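PDB 2EPG: tRNA-splicing ligase RtcB from Thermus thermophilus, which probably joins RNA ends bearing a 3'-phosphate or 2',3'-cyclic phosphate to 5'-hydroxyl ends, using GTP and manganese. Local coordinates for residues 163-177 with 302-316. Sequence-based numbering, arbitrary orientation.
Sequences GAGWLVKRGYGYPED and NFAFANRQLIAHFVR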
# COMPACT_ATOMS: atom_id res chain seq x y z
N GLY A 163 -6.83 -15.46 0.82
CA GLY A 163 -6.35 -14.36 -0.00
C GLY A 163 -6.65 -14.44 -1.49
O GLY A 163 -7.56 -15.16 -1.92
N ALA A 164 -5.86 -13.70 -2.28
CA ALA A 164 -6.05 -13.63 -3.73
C ALA A 164 -5.97 -14.99 -4.40
O ALA A 164 -6.67 -15.22 -5.39
CB ALA A 164 -5.01 -12.68 -4.35
N GLY A 165 -5.13 -15.87 -3.88
CA GLY A 165 -4.99 -17.20 -4.45
C GLY A 165 -6.30 -17.98 -4.55
O GLY A 165 -6.45 -18.77 -5.47
N TRP A 166 -7.23 -17.78 -3.61
CA TRP A 166 -8.51 -18.49 -3.64
C TRP A 166 -9.22 -18.19 -4.96
O TRP A 166 -9.71 -19.09 -5.63
CB TRP A 166 -9.43 -18.05 -2.49
CG TRP A 166 -10.67 -18.92 -2.27
CD1 TRP A 166 -10.81 -19.96 -1.40
CD2 TRP A 166 -11.94 -18.79 -2.94
NE1 TRP A 166 -12.08 -20.49 -1.48
CE2 TRP A 166 -12.79 -19.79 -2.42
CE3 TRP A 166 -12.44 -17.94 -3.94
CZ2 TRP A 166 -14.12 -19.96 -2.85
CZ3 TRP A 166 -13.76 -18.10 -4.37
CH2 TRP A 166 -14.58 -19.11 -3.82
N LEU A 167 -9.26 -16.91 -5.31
CA LEU A 167 -9.90 -16.46 -6.54
C LEU A 167 -9.18 -16.95 -7.79
O LEU A 167 -9.81 -17.34 -8.76
CB LEU A 167 -9.97 -14.94 -6.57
CG LEU A 167 -10.96 -14.25 -5.62
CD1 LEU A 167 -10.75 -12.74 -5.66
CD2 LEU A 167 -12.38 -14.60 -6.04
N VAL A 168 -7.85 -16.92 -7.78
CA VAL A 168 -7.08 -17.37 -8.93
C VAL A 168 -7.34 -18.85 -9.21
O VAL A 168 -7.51 -19.25 -10.36
CB VAL A 168 -5.56 -17.18 -8.70
CG1 VAL A 168 -4.78 -17.84 -9.84
CG2 VAL A 168 -5.25 -15.70 -8.62
N LYS A 169 -7.33 -19.67 -8.15
CA LYS A 169 -7.58 -21.10 -8.29
C LYS A 169 -8.98 -21.41 -8.80
O LYS A 169 -9.22 -22.51 -9.27
CB LYS A 169 -7.33 -21.80 -6.95
CG LYS A 169 -5.87 -21.80 -6.54
CD LYS A 169 -5.66 -22.12 -5.06
CE LYS A 169 -6.22 -23.48 -4.69
NZ LYS A 169 -5.85 -23.81 -3.29
N ARG A 170 -9.90 -20.45 -8.73
CA ARG A 170 -11.26 -20.68 -9.25
C ARG A 170 -11.49 -19.98 -10.58
O ARG A 170 -12.62 -19.78 -10.99
CB ARG A 170 -12.34 -20.22 -8.26
CG ARG A 170 -12.77 -21.26 -7.22
CD ARG A 170 -11.77 -21.36 -6.12
NE ARG A 170 -12.06 -22.42 -5.15
CZ ARG A 170 -11.24 -22.72 -4.15
NH1 ARG A 170 -11.54 -23.68 -3.30
NH2 ARG A 170 -10.10 -22.04 -4.00
N GLY A 171 -10.41 -19.59 -11.24
CA GLY A 171 -10.56 -18.96 -12.55
C GLY A 171 -10.58 -17.45 -12.63
O GLY A 171 -10.63 -16.90 -13.72
N TYR A 172 -10.54 -16.75 -11.51
CA TYR A 172 -10.58 -15.28 -11.56
C TYR A 172 -9.17 -14.68 -11.64
O TYR A 172 -8.80 -13.82 -10.83
CB TYR A 172 -11.31 -14.74 -10.33
CG TYR A 172 -12.75 -15.18 -10.24
CD1 TYR A 172 -13.75 -14.49 -10.92
CD2 TYR A 172 -13.10 -16.31 -9.50
CE1 TYR A 172 -15.08 -14.90 -10.85
CE2 TYR A 172 -14.42 -16.73 -9.42
CZ TYR A 172 -15.40 -16.02 -10.10
OH TYR A 172 -16.71 -16.43 -10.02
N GLY A 173 -8.40 -15.14 -12.61
CA GLY A 173 -7.04 -14.65 -12.80
C GLY A 173 -6.20 -15.65 -13.56
O GLY A 173 -6.72 -16.67 -14.01
N TYR A 174 -4.92 -15.35 -13.74
CA TYR A 174 -4.00 -16.27 -14.40
C TYR A 174 -3.27 -16.97 -13.26
O TYR A 174 -3.07 -16.36 -12.21
CB TYR A 174 -2.99 -15.53 -15.27
CG TYR A 174 -3.58 -14.75 -16.42
CD1 TYR A 174 -4.82 -15.10 -16.98
CD2 TYR A 174 -2.89 -13.67 -16.97
CE1 TYR A 174 -5.35 -14.39 -18.05
CE2 TYR A 174 -3.41 -12.96 -18.03
CZ TYR A 174 -4.63 -13.32 -18.57
OH TYR A 174 -5.10 -12.60 -19.63
N PRO A 175 -2.85 -18.23 -13.47
CA PRO A 175 -2.13 -19.01 -12.45
C PRO A 175 -0.95 -18.27 -11.84
O PRO A 175 -0.75 -18.30 -10.62
CB PRO A 175 -1.68 -20.26 -13.22
CG PRO A 175 -2.75 -20.42 -14.25
CD PRO A 175 -2.96 -18.99 -14.72
N GLU A 176 -0.19 -17.58 -12.68
CA GLU A 176 0.99 -16.86 -12.21
C GLU A 176 0.71 -15.55 -11.45
O GLU A 176 1.62 -14.98 -10.85
CB GLU A 176 1.92 -16.55 -13.39
CG GLU A 176 1.32 -15.59 -14.43
CD GLU A 176 2.38 -14.77 -15.18
OE1 GLU A 176 3.33 -15.38 -15.74
OE2 GLU A 176 2.27 -13.53 -15.22
N ASP A 177 -0.54 -15.07 -11.45
CA ASP A 177 -0.83 -13.80 -10.77
C ASP A 177 -0.30 -13.70 -9.35
O ASP A 177 0.27 -12.69 -8.97
CB ASP A 177 -2.33 -13.53 -10.76
CG ASP A 177 -2.87 -13.16 -12.12
OD1 ASP A 177 -4.10 -13.05 -12.26
OD2 ASP A 177 -2.07 -12.96 -13.06
N ASN A 302 -6.30 -9.86 3.45
CA ASN A 302 -6.52 -10.90 2.44
C ASN A 302 -7.73 -10.55 1.59
O ASN A 302 -7.77 -10.88 0.40
CB ASN A 302 -6.73 -12.27 3.12
CG ASN A 302 -5.46 -12.78 3.77
OD1 ASN A 302 -5.48 -13.72 4.59
ND2 ASN A 302 -4.33 -12.18 3.41
N PHE A 303 -8.70 -9.89 2.19
CA PHE A 303 -9.89 -9.48 1.48
C PHE A 303 -9.49 -8.41 0.47
O PHE A 303 -9.91 -8.43 -0.69
CB PHE A 303 -10.94 -8.92 2.45
CG PHE A 303 -12.20 -8.45 1.77
CD1 PHE A 303 -13.06 -9.36 1.17
CD2 PHE A 303 -12.51 -7.10 1.71
CE1 PHE A 303 -14.22 -8.93 0.53
CE2 PHE A 303 -13.66 -6.66 1.07
CZ PHE A 303 -14.52 -7.58 0.48
N ALA A 304 -8.66 -7.47 0.91
CA ALA A 304 -8.20 -6.41 0.01
C ALA A 304 -7.38 -7.02 -1.13
O ALA A 304 -7.50 -6.61 -2.28
CB ALA A 304 -7.35 -5.37 0.79
N PHE A 305 -6.54 -8.00 -0.82
CA PHE A 305 -5.76 -8.63 -1.89
C PHE A 305 -6.71 -9.25 -2.92
O PHE A 305 -6.50 -9.11 -4.12
CB PHE A 305 -4.85 -9.73 -1.32
CG PHE A 305 -3.53 -9.21 -0.78
CD1 PHE A 305 -3.04 -9.66 0.44
CD2 PHE A 305 -2.76 -8.30 -1.51
CE1 PHE A 305 -1.82 -9.22 0.93
CE2 PHE A 305 -1.54 -7.85 -1.03
CZ PHE A 305 -1.07 -8.31 0.20
N ALA A 306 -7.77 -9.92 -2.45
CA ALA A 306 -8.74 -10.58 -3.33
C ALA A 306 -9.52 -9.58 -4.14
O ALA A 306 -9.84 -9.82 -5.31
CB ALA A 306 -9.70 -11.43 -2.51
N ASN A 307 -9.84 -8.46 -3.52
CA ASN A 307 -10.58 -7.41 -4.19
C ASN A 307 -9.80 -6.89 -5.41
O ASN A 307 -10.38 -6.68 -6.48
CB ASN A 307 -10.85 -6.26 -3.22
CG ASN A 307 -11.74 -5.20 -3.82
OD1 ASN A 307 -12.73 -5.53 -4.46
ND2 ASN A 307 -11.40 -3.94 -3.62
N ARG A 308 -8.50 -6.67 -5.25
CA ARG A 308 -7.69 -6.18 -6.36
C ARG A 308 -7.56 -7.29 -7.41
O ARG A 308 -7.56 -7.02 -8.61
CB ARG A 308 -6.32 -5.71 -5.86
CG ARG A 308 -6.39 -4.42 -5.02
CD ARG A 308 -5.03 -3.72 -4.88
NE ARG A 308 -4.08 -4.43 -4.03
CZ ARG A 308 -3.94 -4.25 -2.72
NH1 ARG A 308 -3.05 -4.94 -2.04
NH2 ARG A 308 -4.71 -3.37 -2.07
N GLN A 309 -7.44 -8.53 -6.96
CA GLN A 309 -7.32 -9.64 -7.88
C GLN A 309 -8.59 -9.71 -8.74
O GLN A 309 -8.49 -9.88 -9.96
CB GLN A 309 -7.14 -10.96 -7.12
CG GLN A 309 -7.11 -12.20 -8.02
CD GLN A 309 -5.91 -12.21 -8.99
OE1 GLN A 309 -4.78 -11.92 -8.61
NE2 GLN A 309 -6.17 -12.56 -10.24
N LEU A 310 -9.76 -9.54 -8.12
CA LEU A 310 -11.03 -9.60 -8.85
C LEU A 310 -11.12 -8.48 -9.86
O LEU A 310 -11.52 -8.68 -11.00
CB LEU A 310 -12.24 -9.50 -7.90
CG LEU A 310 -13.37 -10.54 -8.05
CD1 LEU A 310 -14.66 -10.00 -7.41
CD2 LEU A 310 -13.61 -10.88 -9.52
N ILE A 311 -10.75 -7.28 -9.44
CA ILE A 311 -10.80 -6.14 -10.33
C ILE A 311 -9.89 -6.38 -11.53
O ILE A 311 -10.24 -6.06 -12.67
CB ILE A 311 -10.39 -4.84 -9.59
CG1 ILE A 311 -11.45 -4.52 -8.52
CG2 ILE A 311 -10.29 -3.67 -10.58
CD1 ILE A 311 -11.08 -3.39 -7.58
N ALA A 312 -8.71 -6.95 -11.29
CA ALA A 312 -7.78 -7.23 -12.37
C ALA A 312 -8.42 -8.19 -13.37
O ALA A 312 -8.23 -8.05 -14.58
CB ALA A 312 -6.48 -7.82 -11.82
N HIS A 313 -9.18 -9.16 -12.86
CA HIS A 313 -9.85 -10.12 -13.74
C HIS A 313 -10.83 -9.37 -14.64
O HIS A 313 -10.88 -9.62 -15.85
CB HIS A 313 -10.60 -11.18 -12.91
CG HIS A 313 -11.31 -12.21 -13.74
ND1 HIS A 313 -10.64 -13.18 -14.46
CD2 HIS A 313 -12.63 -12.39 -14.00
CE1 HIS A 313 -11.52 -13.92 -15.12
NE2 HIS A 313 -12.73 -13.46 -14.86
N PHE A 314 -11.60 -8.46 -14.06
CA PHE A 314 -12.56 -7.66 -14.82
C PHE A 314 -11.85 -6.74 -15.80
O PHE A 314 -12.39 -6.43 -16.85
CB PHE A 314 -13.44 -6.79 -13.90
CG PHE A 314 -14.27 -7.57 -12.90
CD1 PHE A 314 -14.67 -8.88 -13.17
CD2 PHE A 314 -14.67 -6.97 -11.71
CE1 PHE A 314 -15.47 -9.58 -12.26
CE2 PHE A 314 -15.47 -7.66 -10.79
CZ PHE A 314 -15.87 -8.98 -11.07
N VAL A 315 -10.66 -6.26 -15.45
CA VAL A 315 -9.94 -5.37 -16.35
C VAL A 315 -9.60 -6.17 -17.60
O VAL A 315 -9.78 -5.69 -18.72
CB VAL A 315 -8.66 -4.81 -15.70
CG1 VAL A 315 -7.75 -4.20 -16.76
CG2 VAL A 315 -9.04 -3.74 -14.66
N ARG A 316 -9.10 -7.39 -17.41
CA ARG A 316 -8.78 -8.21 -18.56
C ARG A 316 -10.05 -8.39 -19.40
O ARG A 316 -9.98 -8.30 -20.62
CB ARG A 316 -8.23 -9.56 -18.10
CG ARG A 316 -6.81 -9.45 -17.53
CD ARG A 316 -6.36 -10.68 -16.78
NE ARG A 316 -4.96 -10.56 -16.35
CZ ARG A 316 -4.45 -11.20 -15.31
NH1 ARG A 316 -3.17 -11.04 -14.99
NH2 ARG A 316 -5.23 -11.99 -14.58
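Ala164 and Ala306 bring their backbones together where the short helix 164-169 settles on the long helix 288-321, the local axes passing 8.4 Å apart at 35°, and beyond a Schellman motif with Gly171 as C-prime residue the chain 171-177 runs on along the same helix. Small residues permit the approach, with CA of Ala164 4.1 Å from CA of Ala306 and Gly163 close to Asn302; CB of Ala164 rests against CB of Gln309, while Leu167 lays CD1 over CB of Ala306 at 3.6 Å. Farther along, the ring of Tyr172 turns its edge to the face of His313, planes at 74°, and CA of Tyr172 sits over that same imidazole. Gln309, with CG anti to the backbone N and the chain then bent at chi2, turns its amide into the loop. Gln309 NE2 spends one N-H on a lone pair of Tyr172 O (3.0 Å) and the other on Asp177 OD1 (2.9 Å), both partners near the amide plane, while OE1 accepts from Arg112. Arg316, its side chain pointing against that of Asp177, grips the carboxylate end-on, NH2 to the syn lone pair of Asp177 OD1 at 2.8 Å and NH1 to Asp177 OD2 at 2.9 Å. The guanidinium of Arg316 also lies flat on Tyr174, planes 16° apart, with CZ 3.6 Å from the ring centroid, a cation-pi stack, and NH1 bonds further to Leu331 O. Tyr174 N reaches OD1 from above the carboxylate plane, giving this oxygen three donors. An asparagine at Asp177 would probably leave the guanidinium charge without its mate and break the two-pronged grip. A buried carboxylate is thus balanced by one arginine, whose NH2 joins two neutral N-H donors on a single oxygen, an arrangement likely to keep it ionised while it ties the loop after helix 164-169 to the long helix.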